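Local coordinates for glucose dehydrogenase (Serratia sp. FS14, PDB 7CDY), which belongs to the glucose/sorbosone dehydrogenase family of beta-propeller proteins and binds a calcium ion, at residues A[189-195]-A[207-212]; A[214-220]-A[258-264]; A[230-234]-A[245-251]; A[265-271]-A[285-291]. One frame throughout, in Å; residues are numbered along the deposited sequence. Where two conformers were deposited one is given.

How the contacts relate
Contacts 1 and 2 lie in one four-stranded antiparallel sheet, contact 1 joining its first two strands and contact 2 its last two. They meet where Glu207 O and Asn219 N stand 2.8 Å apart. Contact 3 belongs to the long loop between the strands of contact 2, tied back by a salt bridge of Glu249 OE2 to Arg262 NH2 at 2.8 Å. Contact 4 opens the next sheet and touches contacts 1 and 2, with His208 NE2 2.8 Å from Gly269 O. The calcium ion is held by Glu217 of contact 2, and water 1 links it to Glu209 of contact 1. The Ala232 side chain of contact 3 is about 6 Å from the calcium ion.

Contact 1: A[189-195]-A[207-212]; sequences GHRNPQG and EHEHGP
Gly195 CA lies over one face of the His208 ring, 3.5 Å from its centroid and 15° off the normal, a CH-pi contact. Water 2 sits at that ring's edge, bonded to ND1, while NE2 reaches Gly269 O. His210 is met at its edge: NE2 donates to Gln194 OE1 at 2.7 Å, the amide turned 77° from the ring. Over one face of the Arg191 guanidinium lie Gly211 O and Pro212 N, and its NH1 donates to His210 O at 3.1 Å. The His190 ring meets that of Tyr227 nearly parallel; at its edge ND1 donates to Glu209 OE2 at 2.9 Å, and NE2 pairs with Ser187. Gln194 and Gly195 both face His208, a classic beta bulge. With CG between backbone N and carbonyl carbon (chi1 54°), Glu209 brings OE1 within 2.9 Å of Arg191 N. Water 1 is a third donor, also to OE1. Glu207 takes Asn219 ND2 on OE1 and places OE2 2.6 Å from Glu209 OE2, so one acid probably carries a proton.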
loop_
_atom_site.group_PDB
_atom_site.type_symbol
_atom_site.label_atom_id
_atom_site.label_comp_id
_atom_site.label_asym_id
_atom_site.label_seq_id
_atom_site.Cartn_x
_atom_site.Cartn_y
_atom_site.Cartn_z
ATOM N N GLY A 189 -15.797 0.406 3.212
ATOM C CA GLY A 189 -15.631 0.691 4.628
ATOM C C GLY A 189 -14.202 0.665 5.121
ATOM O O GLY A 189 -13.953 0.257 6.265
ATOM N N HIS A 190 -13.258 1.110 4.293
ATOM C CA HIS A 190 -11.855 1.232 4.659
ATOM C C HIS A 190 -11.514 2.698 4.914
ATOM O O HIS A 190 -12.138 3.604 4.353
ATOM C CB HIS A 190 -10.977 0.672 3.531
ATOM C CG HIS A 190 -11.249 -0.768 3.226
ATOM N ND1 HIS A 190 -10.903 -1.787 4.088
ATOM C CD2 HIS A 190 -11.866 -1.363 2.173
ATOM C CE1 HIS A 190 -11.274 -2.949 3.572
ATOM N NE2 HIS A 190 -11.862 -2.717 2.412
ATOM N N ARG A 191 -10.529 2.926 5.793
ATOM C CA ARG A 191 -10.132 4.291 6.134
ATOM C C ARG A 191 -8.963 4.796 5.284
ATOM O O ARG A 191 -9.174 5.563 4.339
ATOM C CB ARG A 191 -9.841 4.430 7.630
ATOM C CG ARG A 191 -9.583 5.858 8.057
ATOM C CD ARG A 191 -9.373 5.936 9.568
ATOM N NE ARG A 191 -8.982 7.279 9.983
ATOM C CZ ARG A 191 -7.745 7.746 9.889
ATOM N NH1 ARG A 191 -6.775 6.958 9.449
ATOM N NH2 ARG A 191 -7.478 8.987 10.261
ATOM N N ASN A 192 -7.725 4.418 5.613
ATOM C CA ASN A 192 -6.567 4.782 4.800
ATOM C C ASN A 192 -5.610 3.608 4.730
ATOM O O ASN A 192 -4.731 3.448 5.588
ATOM C CB ASN A 192 -5.842 6.021 5.316
ATOM C CG ASN A 192 -4.845 6.522 4.309
ATOM O OD1 ASN A 192 -5.061 6.375 3.107
ATOM N ND2 ASN A 192 -3.749 7.105 4.779
ATOM N N PRO A 193 -5.756 2.760 3.711
ATOM C CA PRO A 193 -4.951 1.528 3.627
ATOM C C PRO A 193 -3.569 1.804 3.058
ATOM O O PRO A 193 -3.435 2.257 1.917
ATOM C CB PRO A 193 -5.767 0.629 2.690
ATOM C CG PRO A 193 -6.599 1.589 1.866
ATOM C CD PRO A 193 -6.822 2.826 2.693
ATOM N N GLN A 194 -2.537 1.487 3.843
ATOM C CA GLN A 194 -1.162 1.585 3.375
ATOM C C GLN A 194 -0.452 0.234 3.421
ATOM O O GLN A 194 0.784 0.176 3.395
ATOM C CB GLN A 194 -0.396 2.707 4.084
ATOM C CG GLN A 194 -0.930 4.102 3.694
ATOM C CD GLN A 194 -0.133 5.257 4.271
ATOM O OE1 GLN A 194 0.537 5.120 5.290
ATOM N NE2 GLN A 194 -0.203 6.407 3.605
ATOM N N GLY A 195 -1.213 -0.863 3.413
ATOM C CA GLY A 195 -0.643 -2.184 3.256
ATOM C C GLY A 195 -1.553 -3.048 2.409
ATOM O O GLY A 195 -2.772 -3.045 2.623
ATOM N N GLU A 207 -4.831 -6.916 3.790
ATOM C CA GLU A 207 -4.795 -5.461 3.751
ATOM C C GLU A 207 -4.563 -4.945 5.160
ATOM O O GLU A 207 -4.954 -5.592 6.136
ATOM C CB GLU A 207 -6.123 -4.918 3.182
ATOM C CG GLU A 207 -6.300 -3.407 3.195
ATOM C CD GLU A 207 -7.061 -2.885 4.403
ATOM O OE1 GLU A 207 -7.253 -3.629 5.389
ATOM O OE2 GLU A 207 -7.442 -1.695 4.362
ATOM N N HIS A 208 -3.941 -3.772 5.275
ATOM C CA HIS A 208 -3.937 -3.086 6.563
ATOM C C HIS A 208 -4.192 -1.598 6.364
ATOM O O HIS A 208 -4.038 -1.061 5.262
ATOM C CB HIS A 208 -2.732 -3.440 7.463
ATOM C CG HIS A 208 -1.413 -2.904 7.001
ATOM N ND1 HIS A 208 -1.181 -1.564 6.774
ATOM C CD2 HIS A 208 -0.225 -3.530 6.814
ATOM C CE1 HIS A 208 0.087 -1.395 6.433
ATOM N NE2 HIS A 208 0.691 -2.570 6.456
ATOM N N GLU A 209 -4.606 -0.932 7.443
ATOM C CA GLU A 209 -4.995 0.467 7.322
ATOM C C GLU A 209 -4.800 1.179 8.649
ATOM O O GLU A 209 -4.868 0.574 9.720
ATOM C CB GLU A 209 -6.451 0.623 6.853
ATOM C CG GLU A 209 -7.465 -0.120 7.712
ATOM C CD GLU A 209 -8.850 -0.051 7.105
ATOM O OE1 GLU A 209 -9.676 0.762 7.560
ATOM O OE2 GLU A 209 -9.112 -0.786 6.127
ATOM N N HIS A 210 -4.613 2.489 8.550
ATOM C CA HIS A 210 -4.526 3.361 9.711
ATOM C C HIS A 210 -5.902 3.565 10.318
ATOM O O HIS A 210 -6.884 3.816 9.601
ATOM C CB HIS A 210 -4.028 4.742 9.283
ATOM C CG HIS A 210 -2.615 4.756 8.803
ATOM N ND1 HIS A 210 -1.549 4.946 9.654
ATOM C CD2 HIS A 210 -2.088 4.615 7.562
ATOM C CE1 HIS A 210 -0.423 4.908 8.959
ATOM N NE2 HIS A 210 -0.723 4.704 7.688
ATOM N N GLY A 211 -5.969 3.477 11.643
ATOM C CA GLY A 211 -7.062 4.067 12.371
ATOM C C GLY A 211 -6.805 5.532 12.584
ATOM O O GLY A 211 -5.777 6.077 12.170
ATOM N N PRO A 212 -7.756 6.203 13.229
ATOM C CA PRO A 212 -7.564 7.622 13.561
ATOM C C PRO A 212 -6.655 7.762 14.777
ATOM O O PRO A 212 -5.471 7.421 14.691
ATOM C CB PRO A 212 -8.999 8.118 13.812
ATOM C CG PRO A 212 -9.728 6.901 14.315
ATOM C CD PRO A 212 -9.082 5.697 13.628
HETATM O O HOH W 1 -12.002 -0.706 8.034
HETATM O O HOH W 2 -1.992 1.110 6.676
#

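Contact 2: A[214-220]-A[258-264]; sequences GGDELNI and LHYWRVS. With CA (calcium ion), chain D.
The outer edge of a four-stranded propeller sheet is built here, with strand 259-261 antiparallel to strand 216-219 and Leu218 facing His259 as a hydrogen-bonded pair. Leu218 N donates to His259 O at 2.8 Å, almost straight at 175°, and Trp261 N to Asp216 O at 2.9 Å. Both ends of the pairing are irregular: Gly215 and Asp216 face Trp261 in a G1 bulge, and Leu258 and His259 face Leu218 in a classic bulge. Ser264 OG donates to Asp216 OD1 at 2.9 Å, from above the carboxylate plane. That oxygen also takes Gly211 N, while OD2 receives Gly266 N and Leu267 N, so four donors fix the group. The Glu217 chain, extended beyond CG (chi2 -178°), carries its carboxylate out to the calcium ion, which it binds bidentately, OE1 at 2.5 Å and OE2 at 2.4 Å; four waters and Tyr227 O complete seven ligand atoms. Asn219 ND2 donates to Glu217 OE1 on its anti side at 3.1 Å and also to Glu207 OE1, and Asn219 OD1 accepts from calcium-bound water 3, which makes it a second-shell residue. On the other face Leu218 CD2 meets Leu258 CD2 at 3.9 Å. There the next sheet covers the pairing: Met270 touches Leu218, Leu267 touches Trp261, and Glu308 of strand 304-311 accepts from Trp261 NE1.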
loop_
_atom_site.group_PDB
_atom_site.type_symbol
_atom_site.label_atom_id
_atom_site.label_comp_id
_atom_site.label_asym_id
_atom_site.label_seq_id
_atom_site.Cartn_x
_atom_site.Cartn_y
_atom_site.Cartn_z
ATOM N N GLY A 214 -5.657 5.891 17.376
ATOM C CA GLY A 214 -5.807 4.495 17.711
ATOM C C GLY A 214 -6.566 3.715 16.649
ATOM O O GLY A 214 -7.206 4.264 15.745
ATOM N N GLY A 215 -6.478 2.394 16.773
ATOM C CA GLY A 215 -7.305 1.500 15.985
ATOM C C GLY A 215 -6.789 1.103 14.616
ATOM O O GLY A 215 -7.602 0.791 13.734
ATOM N N ASP A 216 -5.474 1.062 14.406
ATOM C CA ASP A 216 -4.952 0.495 13.165
ATOM C C ASP A 216 -5.408 -0.957 13.050
ATOM O O ASP A 216 -5.612 -1.643 14.058
ATOM C CB ASP A 216 -3.417 0.525 13.165
ATOM C CG ASP A 216 -2.822 1.932 13.022
ATOM O OD1 ASP A 216 -3.554 2.943 13.003
ATOM O OD2 ASP A 216 -1.572 2.006 12.935
ATOM N N GLU A 217 -5.572 -1.434 11.813
ATOM C CA GLU A 217 -6.214 -2.722 11.564
ATOM C C GLU A 217 -5.512 -3.505 10.470
ATOM O O GLU A 217 -5.037 -2.941 9.479
ATOM C CB GLU A 217 -7.629 -2.577 10.991
ATOM C CG GLU A 217 -8.606 -1.871 11.855
ATOM C CD GLU A 217 -9.981 -1.816 11.217
ATOM O OE1 GLU A 217 -10.148 -2.118 10.002
ATOM O OE2 GLU A 217 -10.914 -1.478 11.936
ATOM N N LEU A 218 -5.548 -4.828 10.628
ATOM C CA LEU A 218 -5.217 -5.793 9.586
ATOM C C LEU A 218 -6.489 -6.558 9.230
ATOM O O LEU A 218 -7.169 -7.068 10.125
ATOM C CB LEU A 218 -4.165 -6.765 10.126
ATOM C CG LEU A 218 -3.737 -7.953 9.265
ATOM C CD1 LEU A 218 -2.968 -7.479 8.052
ATOM C CD2 LEU A 218 -2.884 -8.905 10.080
ATOM N N ASN A 219 -6.823 -6.619 7.934
ATOM C CA ASN A 219 -8.046 -7.244 7.432
ATOM C C ASN A 219 -7.727 -8.263 6.343
ATOM O O ASN A 219 -6.714 -8.160 5.649
ATOM C CB ASN A 219 -8.983 -6.190 6.820
ATOM C CG ASN A 219 -9.521 -5.210 7.852
ATOM O OD1 ASN A 219 -10.270 -5.600 8.742
ATOM N ND2 ASN A 219 -9.182 -3.932 7.718
ATOM N N ILE A 220 -8.626 -9.230 6.163
ATOM C CA ILE A 220 -8.635 -10.095 4.979
ATOM C C ILE A 220 -9.902 -9.763 4.196
ATOM O O ILE A 220 -10.977 -10.298 4.499
ATOM C CB ILE A 220 -8.575 -11.590 5.339
ATOM C CG1 ILE A 220 -7.354 -11.914 6.202
ATOM C CG2 ILE A 220 -8.583 -12.453 4.073
ATOM C CD1 ILE A 220 -7.350 -13.354 6.746
ATOM N N LEU A 258 -8.901 -8.793 11.320
ATOM C CA LEU A 258 -8.198 -9.981 11.776
ATOM C C LEU A 258 -7.394 -9.673 13.030
ATOM O O LEU A 258 -7.318 -10.489 13.960
ATOM C CB LEU A 258 -7.284 -10.460 10.648
ATOM C CG LEU A 258 -6.363 -11.622 10.985
ATOM C CD1 LEU A 258 -7.225 -12.824 11.305
ATOM C CD2 LEU A 258 -5.436 -11.902 9.820
ATOM N N HIS A 259 -6.803 -8.484 13.077
ATOM C CA HIS A 259 -5.970 -8.053 14.178
ATOM C C HIS A 259 -6.045 -6.538 14.221
ATOM O O HIS A 259 -6.186 -5.887 13.181
ATOM C CB HIS A 259 -4.529 -8.502 13.925
ATOM C CG HIS A 259 -3.687 -8.556 15.153
ATOM N ND1 HIS A 259 -3.812 -9.553 16.095
ATOM C CD2 HIS A 259 -2.721 -7.722 15.603
ATOM C CE1 HIS A 259 -2.947 -9.336 17.070
ATOM N NE2 HIS A 259 -2.271 -8.235 16.795
ATOM N N TYR A 260 -5.965 -5.972 15.419
ATOM C CA TYR A 260 -6.058 -4.525 15.555
ATOM C C TYR A 260 -5.120 -4.040 16.648
ATOM O O TYR A 260 -4.691 -4.807 17.513
ATOM C CB TYR A 260 -7.499 -4.053 15.821
ATOM C CG TYR A 260 -8.148 -4.675 17.038
ATOM C CD1 TYR A 260 -8.008 -4.109 18.304
ATOM C CD2 TYR A 260 -8.890 -5.841 16.922
ATOM C CE1 TYR A 260 -8.597 -4.687 19.406
ATOM C CE2 TYR A 260 -9.487 -6.421 18.021
ATOM C CZ TYR A 260 -9.331 -5.846 19.258
ATOM O OH TYR A 260 -9.921 -6.430 20.356
ATOM N N TRP A 261 -4.824 -2.745 16.604
ATOM C CA TRP A 261 -3.933 -2.096 17.560
ATOM C C TRP A 261 -4.672 -0.914 18.164
ATOM O O TRP A 261 -4.874 0.109 17.499
ATOM C CB TRP A 261 -2.679 -1.591 16.854
ATOM C CG TRP A 261 -1.685 -2.624 16.426
ATOM C CD1 TRP A 261 -0.507 -2.936 17.051
ATOM C CD2 TRP A 261 -1.746 -3.446 15.251
ATOM N NE1 TRP A 261 0.155 -3.906 16.347
ATOM C CE2 TRP A 261 -0.579 -4.237 15.237
ATOM C CE3 TRP A 261 -2.665 -3.589 14.204
ATOM C CZ2 TRP A 261 -0.315 -5.159 14.225
ATOM C CZ3 TRP A 261 -2.400 -4.516 13.203
ATOM C CH2 TRP A 261 -1.235 -5.283 13.221
ATOM N N ARG A 262 -5.044 -1.029 19.440
ATOM C CA ARG A 262 -5.719 0.087 20.092
ATOM C C ARG A 262 -4.833 1.324 20.175
ATOM O O ARG A 262 -5.331 2.451 20.084
ATOM C CB ARG A 262 -6.228 -0.336 21.469
ATOM C CG ARG A 262 -7.411 -1.277 21.368
ATOM C CD ARG A 262 -7.892 -1.697 22.757
ATOM N NE ARG A 262 -9.066 -2.563 22.704
ATOM C CZ ARG A 262 -10.304 -2.115 22.526
ATOM N NH1 ARG A 262 -11.313 -2.973 22.503
ATOM N NH2 ARG A 262 -10.532 -0.815 22.374
ATOM N N VAL A 263 -3.522 1.148 20.307
ATOM C CA VAL A 263 -2.571 2.245 20.176
ATOM C C VAL A 263 -1.905 2.100 18.812
ATOM O O VAL A 263 -1.293 1.065 18.522
ATOM C CB VAL A 263 -1.543 2.241 21.321
ATOM C CG1 VAL A 263 -0.590 3.432 21.190
ATOM C CG2 VAL A 263 -2.259 2.262 22.687
ATOM N N SER A 264 -2.067 3.105 17.960
ATOM C CA SER A 264 -1.643 2.982 16.553
ATOM C C SER A 264 -0.134 3.011 16.377
ATOM O O SER A 264 0.501 4.010 16.726
ATOM C CB SER A 264 -2.222 4.107 15.721
ATOM O OG SER A 264 -3.630 4.043 15.668
HETATM CA CA CA D . -12.563 -1.706 10.162
HETATM O O HOH W 3 -12.415 -4.141 9.847
HETATM O O HOH W 4 -13.026 0.570 10.786
HETATM O O HOH W 1 -12.002 -0.706 8.034
HETATM O O HOH W 5 -14.006 -2.183 11.975
#

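Contact 3: A[230-234]-A[245-251]; sequences PLATY and EAKGERV
Leu231 O accepts from Lys247 N at 2.7 Å, with an N-H...O angle of 169°, and Thr233 N donates to Gly248 O at 3.2 Å in the carbonyl plane. The two bonds stand on either side of Ala232, which is joined to Gly248 in a single backbone bridge between segments that are otherwise irregular. Gly248 O gains a second, weaker partner, since Ala232 CA lies 3.2 Å from it in a CA-H...O contact. Both segments belong to the long loop that connects the third and fourth strands of a propeller sheet, 216-219 and 259-261, beside the calcium site, with the Ala232 side chain about 6 Å from the calcium ion. Apolar contact across the bridge comes from Ala232 CB, which meets Val251 CG2 at 3.6 Å. The Thr233 hydroxyl has its partner elsewhere: OG1 is anti to the backbone N (chi1 -178°) and bonds Gly235 N. The side chains of Glu249 and Tyr234 cross at about a right angle, the carboxylate plane 43° from the ring and Glu249 CB 3.6 Å from Tyr234 CE1, while Glu249 OE2 forms a salt bridge with Arg262. Glu245 lays CB 3.7 Å from Pro230 CG and sends OE2 on to Arg147 in another salt bridge. Water 6 donates to Tyr234 OH at 2.6 Å and weakly accepts from Arg250 NE; the same hydroxyl is hydrogen-bonded to Gln256 OE1, and Gln256 NE2 also bonds Glu249 O.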
loop_
_atom_site.group_PDB
_atom_site.type_symbol
_atom_site.label_atom_id
_atom_site.label_comp_id
_atom_site.label_asym_id
_atom_site.label_seq_id
_atom_site.Cartn_x
_atom_site.Cartn_y
_atom_site.Cartn_z
ATOM N N PRO A 230 -16.803 4.647 8.743
ATOM C CA PRO A 230 -16.515 5.110 10.107
ATOM C C PRO A 230 -17.574 4.718 11.138
ATOM O O PRO A 230 -17.553 5.259 12.246
ATOM C CB PRO A 230 -16.528 6.631 9.943
ATOM C CG PRO A 230 -17.634 6.849 8.956
ATOM C CD PRO A 230 -17.577 5.660 7.994
ATOM N N LEU A 231 -18.471 3.789 10.787
ATOM C CA LEU A 231 -19.488 3.331 11.736
ATOM C C LEU A 231 -18.892 2.445 12.817
ATOM O O LEU A 231 -19.378 2.438 13.960
ATOM C CB LEU A 231 -20.538 2.520 10.992
ATOM C CG LEU A 231 -21.217 3.195 9.802
ATOM C CD1 LEU A 231 -22.230 2.252 9.131
ATOM C CD2 LEU A 231 -21.881 4.486 10.248
ATOM N N ALA A 232 -17.862 1.678 12.482
ATOM C CA ALA A 232 -17.161 0.830 13.432
ATOM C C ALA A 232 -15.689 1.208 13.420
ATOM O O ALA A 232 -15.105 1.405 12.343
ATOM C CB ALA A 232 -17.318 -0.638 13.051
ATOM N N THR A 233 -15.100 1.347 14.609
ATOM C CA THR A 233 -13.679 1.662 14.709
ATOM C C THR A 233 -13.176 1.318 16.102
ATOM O O THR A 233 -13.940 1.344 17.074
ATOM C CB THR A 233 -13.407 3.138 14.391
ATOM O OG1 THR A 233 -11.996 3.378 14.449
ATOM C CG2 THR A 233 -14.100 4.056 15.376
ATOM N N TYR A 234 -11.896 0.959 16.182
ATOM C CA TYR A 234 -11.193 0.810 17.450
ATOM C C TYR A 234 -10.467 2.080 17.877
ATOM O O TYR A 234 -9.815 2.078 18.929
ATOM C CB TYR A 234 -10.220 -0.387 17.392
ATOM C CG TYR A 234 -10.927 -1.704 17.558
ATOM C CD1 TYR A 234 -11.361 -2.123 18.812
ATOM C CD2 TYR A 234 -11.222 -2.495 16.462
ATOM C CE1 TYR A 234 -12.033 -3.318 18.973
ATOM C CE2 TYR A 234 -11.908 -3.696 16.612
ATOM C CZ TYR A 234 -12.320 -4.087 17.877
ATOM O OH TYR A 234 -13.006 -5.267 18.066
ATOM N N GLU A 245 -19.377 9.556 13.623
ATOM C CA GLU A 245 -20.237 8.572 12.979
ATOM C C GLU A 245 -20.198 7.207 13.654
ATOM O O GLU A 245 -20.999 6.336 13.306
ATOM C CB GLU A 245 -19.831 8.402 11.508
ATOM C CG GLU A 245 -19.829 9.693 10.694
ATOM C CD GLU A 245 -18.504 10.449 10.771
ATOM O OE1 GLU A 245 -18.405 11.527 10.155
ATOM O OE2 GLU A 245 -17.565 9.980 11.461
ATOM N N ALA A 246 -19.292 7.000 14.604
ATOM C CA ALA A 246 -19.052 5.656 15.112
ATOM C C ALA A 246 -20.190 5.201 16.017
ATOM O O ALA A 246 -20.649 5.939 16.895
ATOM C CB ALA A 246 -17.720 5.590 15.856
ATOM N N LYS A 247 -20.630 3.966 15.808
ATOM C CA LYS A 247 -21.644 3.347 16.646
ATOM C C LYS A 247 -21.063 2.322 17.601
ATOM O O LYS A 247 -21.763 1.891 18.524
ATOM C CB LYS A 247 -22.711 2.667 15.784
ATOM C CG LYS A 247 -23.373 3.610 14.794
ATOM C CD LYS A 247 -23.988 4.802 15.516
ATOM C CE LYS A 247 -25.202 5.362 14.783
ATOM N NZ LYS A 247 -25.079 6.835 14.539
ATOM N N GLY A 248 -19.815 1.920 17.409
ATOM C CA GLY A 248 -19.213 0.945 18.294
ATOM C C GLY A 248 -17.898 0.453 17.733
ATOM O O GLY A 248 -17.470 0.846 16.646
ATOM N N GLU A 249 -17.254 -0.406 18.518
ATOM C CA GLU A 249 -16.119 -1.173 18.023
ATOM C C GLU A 249 -16.587 -2.339 17.164
ATOM O O GLU A 249 -15.899 -2.726 16.211
ATOM C CB GLU A 249 -15.281 -1.681 19.206
ATOM C CG GLU A 249 -14.658 -0.564 20.041
ATOM C CD GLU A 249 -13.928 -1.055 21.284
ATOM O OE1 GLU A 249 -14.035 -2.249 21.625
ATOM O OE2 GLU A 249 -13.249 -0.226 21.915
ATOM N N ARG A 250 -17.744 -2.906 17.493
ATOM C CA ARG A 250 -18.377 -3.979 16.739
ATOM C C ARG A 250 -19.747 -3.495 16.299
ATOM O O ARG A 250 -20.546 -3.034 17.126
ATOM C CB ARG A 250 -18.549 -5.224 17.611
ATOM C CG ARG A 250 -17.253 -5.796 18.121
ATOM C CD ARG A 250 -17.518 -6.950 19.060
ATOM N NE ARG A 250 -16.287 -7.555 19.552
ATOM C CZ ARG A 250 -15.716 -8.626 19.010
ATOM N NH1 ARG A 250 -16.264 -9.205 17.949
ATOM N NH2 ARG A 250 -14.598 -9.113 19.528
ATOM N N VAL A 251 -20.025 -3.607 15.001
ATOM C CA VAL A 251 -21.259 -3.111 14.414
ATOM C C VAL A 251 -21.785 -4.203 13.490
ATOM O O VAL A 251 -21.073 -4.635 12.580
ATOM C CB VAL A 251 -21.059 -1.795 13.638
ATOM C CG1 VAL A 251 -22.350 -1.380 12.944
ATOM C CG2 VAL A 251 -20.561 -0.681 14.569
HETATM O O HOH W 6 -13.613 -6.105 20.449
#

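Contact 4: A[265-271]-A[285-291]; sequences PGLSGMA and LFIGALA
Leu267 CD2 packs 3.8 Å from Ile287 CG2 on the densely filled face. The Ile287 branch that does the touching, CG2, stands anti to its own backbone N, with CG1 beside that nitrogen (chi1 -64°). Both residues also rest against His208 of the preceding sheet, and Pro265 CB extends the same face by meeting Ala289 CB at 3.8 Å. Backbone pairing is firm toward one end, where Phe286 N donates to Ala271 O at 2.8 Å and Ala271 N to Phe286 O at 2.9 Å. At Gly288 the N side is weak, bonding Ser268 O and Gly269 O, yet Ser268 N still donates to Gly288 O at 2.9 Å; beyond it Leu290 N donates to Gly266 O at 2.9 Å. On the reverse face Leu290 CD1 touches Ser268 CB at 3.7 Å, while the Phe286 ring leads away to meet Trp281 edge-to-face. The solvent side is Ala291, an exposed residue. Antiparallel pairing of strands 267-273 and 284-289 makes a beta hairpin, the first two strands of a four-stranded propeller blade.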
loop_
_atom_site.group_PDB
_atom_site.type_symbol
_atom_site.label_atom_id
_atom_site.label_comp_id
_atom_site.label_asym_id
_atom_site.label_seq_id
_atom_site.Cartn_x
_atom_site.Cartn_y
_atom_site.Cartn_z
ATOM N N PRO A 265 0.475 1.976 15.796
ATOM C CA PRO A 265 1.883 2.105 15.389
ATOM C C PRO A 265 2.071 2.958 14.147
ATOM O O PRO A 265 3.198 3.422 13.908
ATOM C CB PRO A 265 2.316 0.654 15.126
ATOM C CG PRO A 265 1.234 -0.217 15.743
ATOM C CD PRO A 265 -0.020 0.600 15.604
ATOM N N GLY A 266 1.010 3.177 13.358
ATOM C CA GLY A 266 1.122 3.829 12.070
ATOM C C GLY A 266 1.521 2.840 10.991
ATOM O O GLY A 266 2.572 2.998 10.367
ATOM N N LEU A 267 0.685 1.827 10.748
ATOM C CA LEU A 267 1.060 0.727 9.863
ATOM C C LEU A 267 1.303 1.211 8.441
ATOM O O LEU A 267 0.487 1.938 7.868
ATOM C CB LEU A 267 -0.052 -0.318 9.833
ATOM C CG LEU A 267 -0.603 -0.830 11.162
ATOM C CD1 LEU A 267 -1.698 -1.845 10.886
ATOM C CD2 LEU A 267 0.490 -1.422 12.054
ATOM N N SER A 268 2.413 0.766 7.856
ATOM C CA SER A 268 2.769 1.160 6.498
ATOM C C SER A 268 3.669 0.099 5.898
ATOM O O SER A 268 4.713 -0.229 6.471
ATOM C CB SER A 268 3.498 2.503 6.525
ATOM O OG SER A 268 3.677 3.008 5.217
ATOM N N GLY A 269 3.276 -0.426 4.738
ATOM C CA GLY A 269 4.066 -1.479 4.123
ATOM C C GLY A 269 3.739 -2.840 4.703
ATOM O O GLY A 269 3.418 -2.964 5.892
ATOM N N MET A 270 3.777 -3.880 3.875
ATOM C CA MET A 270 3.532 -5.218 4.391
ATOM C C MET A 270 4.090 -6.244 3.421
ATOM O O MET A 270 3.958 -6.096 2.204
ATOM C CB MET A 270 2.045 -5.488 4.702
ATOM C CG MET A 270 1.181 -5.834 3.502
ATOM S SD MET A 270 -0.587 -6.075 3.860
ATOM C CE MET A 270 -0.581 -7.542 4.884
ATOM N N ALA A 271 4.707 -7.278 3.978
ATOM C CA ALA A 271 5.302 -8.356 3.197
ATOM C C ALA A 271 5.248 -9.655 3.984
ATOM O O ALA A 271 5.616 -9.681 5.162
ATOM C CB ALA A 271 6.760 -8.046 2.841
ATOM N N LEU A 285 4.464 -12.232 8.862
ATOM C CA LEU A 285 4.025 -11.063 8.112
ATOM C C LEU A 285 4.710 -9.853 8.728
ATOM O O LEU A 285 4.605 -9.626 9.938
ATOM C CB LEU A 285 2.506 -10.925 8.214
ATOM C CG LEU A 285 1.893 -9.644 7.653
ATOM C CD1 LEU A 285 2.223 -9.529 6.174
ATOM C CD2 LEU A 285 0.385 -9.624 7.881
ATOM N N PHE A 286 5.434 -9.104 7.915
ATOM C CA PHE A 286 6.167 -7.936 8.383
ATOM C C PHE A 286 5.446 -6.659 7.961
ATOM O O PHE A 286 5.001 -6.535 6.813
ATOM C CB PHE A 286 7.579 -7.949 7.798
ATOM C CG PHE A 286 8.465 -8.996 8.395
ATOM C CD1 PHE A 286 8.513 -10.284 7.871
ATOM C CD2 PHE A 286 9.242 -8.702 9.496
ATOM C CE1 PHE A 286 9.334 -11.250 8.432
ATOM C CE2 PHE A 286 10.074 -9.654 10.059
ATOM C CZ PHE A 286 10.115 -10.935 9.520
ATOM N N ILE A 287 5.348 -5.703 8.890
ATOM C CA ILE A 287 4.600 -4.466 8.687
ATOM C C ILE A 287 5.416 -3.306 9.236
ATOM O O ILE A 287 5.922 -3.384 10.357
ATOM C CB ILE A 287 3.235 -4.539 9.401
ATOM C CG1 ILE A 287 2.358 -5.640 8.777
ATOM C CG2 ILE A 287 2.539 -3.173 9.388
ATOM C CD1 ILE A 287 1.117 -5.969 9.600
ATOM N N GLY A 288 5.547 -2.223 8.481
ATOM C CA GLY A 288 6.261 -1.067 8.993
ATOM C C GLY A 288 5.410 -0.258 9.958
ATOM O O GLY A 288 4.182 -0.237 9.876
ATOM N N ALA A 289 6.083 0.416 10.894
ATOM C CA ALA A 289 5.444 1.362 11.805
ATOM C C ALA A 289 6.061 2.738 11.586
ATOM O O ALA A 289 7.273 2.922 11.783
ATOM C CB ALA A 289 5.585 0.922 13.266
ATOM N N LEU A 290 5.237 3.690 11.138
ATOM C CA LEU A 290 5.692 5.067 10.972
ATOM C C LEU A 290 5.812 5.782 12.314
ATOM O O LEU A 290 6.900 6.221 12.703
ATOM C CB LEU A 290 4.746 5.831 10.037
ATOM C CG LEU A 290 4.703 5.357 8.587
ATOM C CD1 LEU A 290 3.461 5.923 7.884
ATOM C CD2 LEU A 290 5.952 5.765 7.837
ATOM N N ALA A 291 4.705 5.893 13.049
ATOM C CA ALA A 291 4.712 6.672 14.283
ATOM C C ALA A 291 5.591 6.025 15.343
ATOM O O ALA A 291 6.303 6.730 16.074
ATOM C CB ALA A 291 3.284 6.850 14.796
#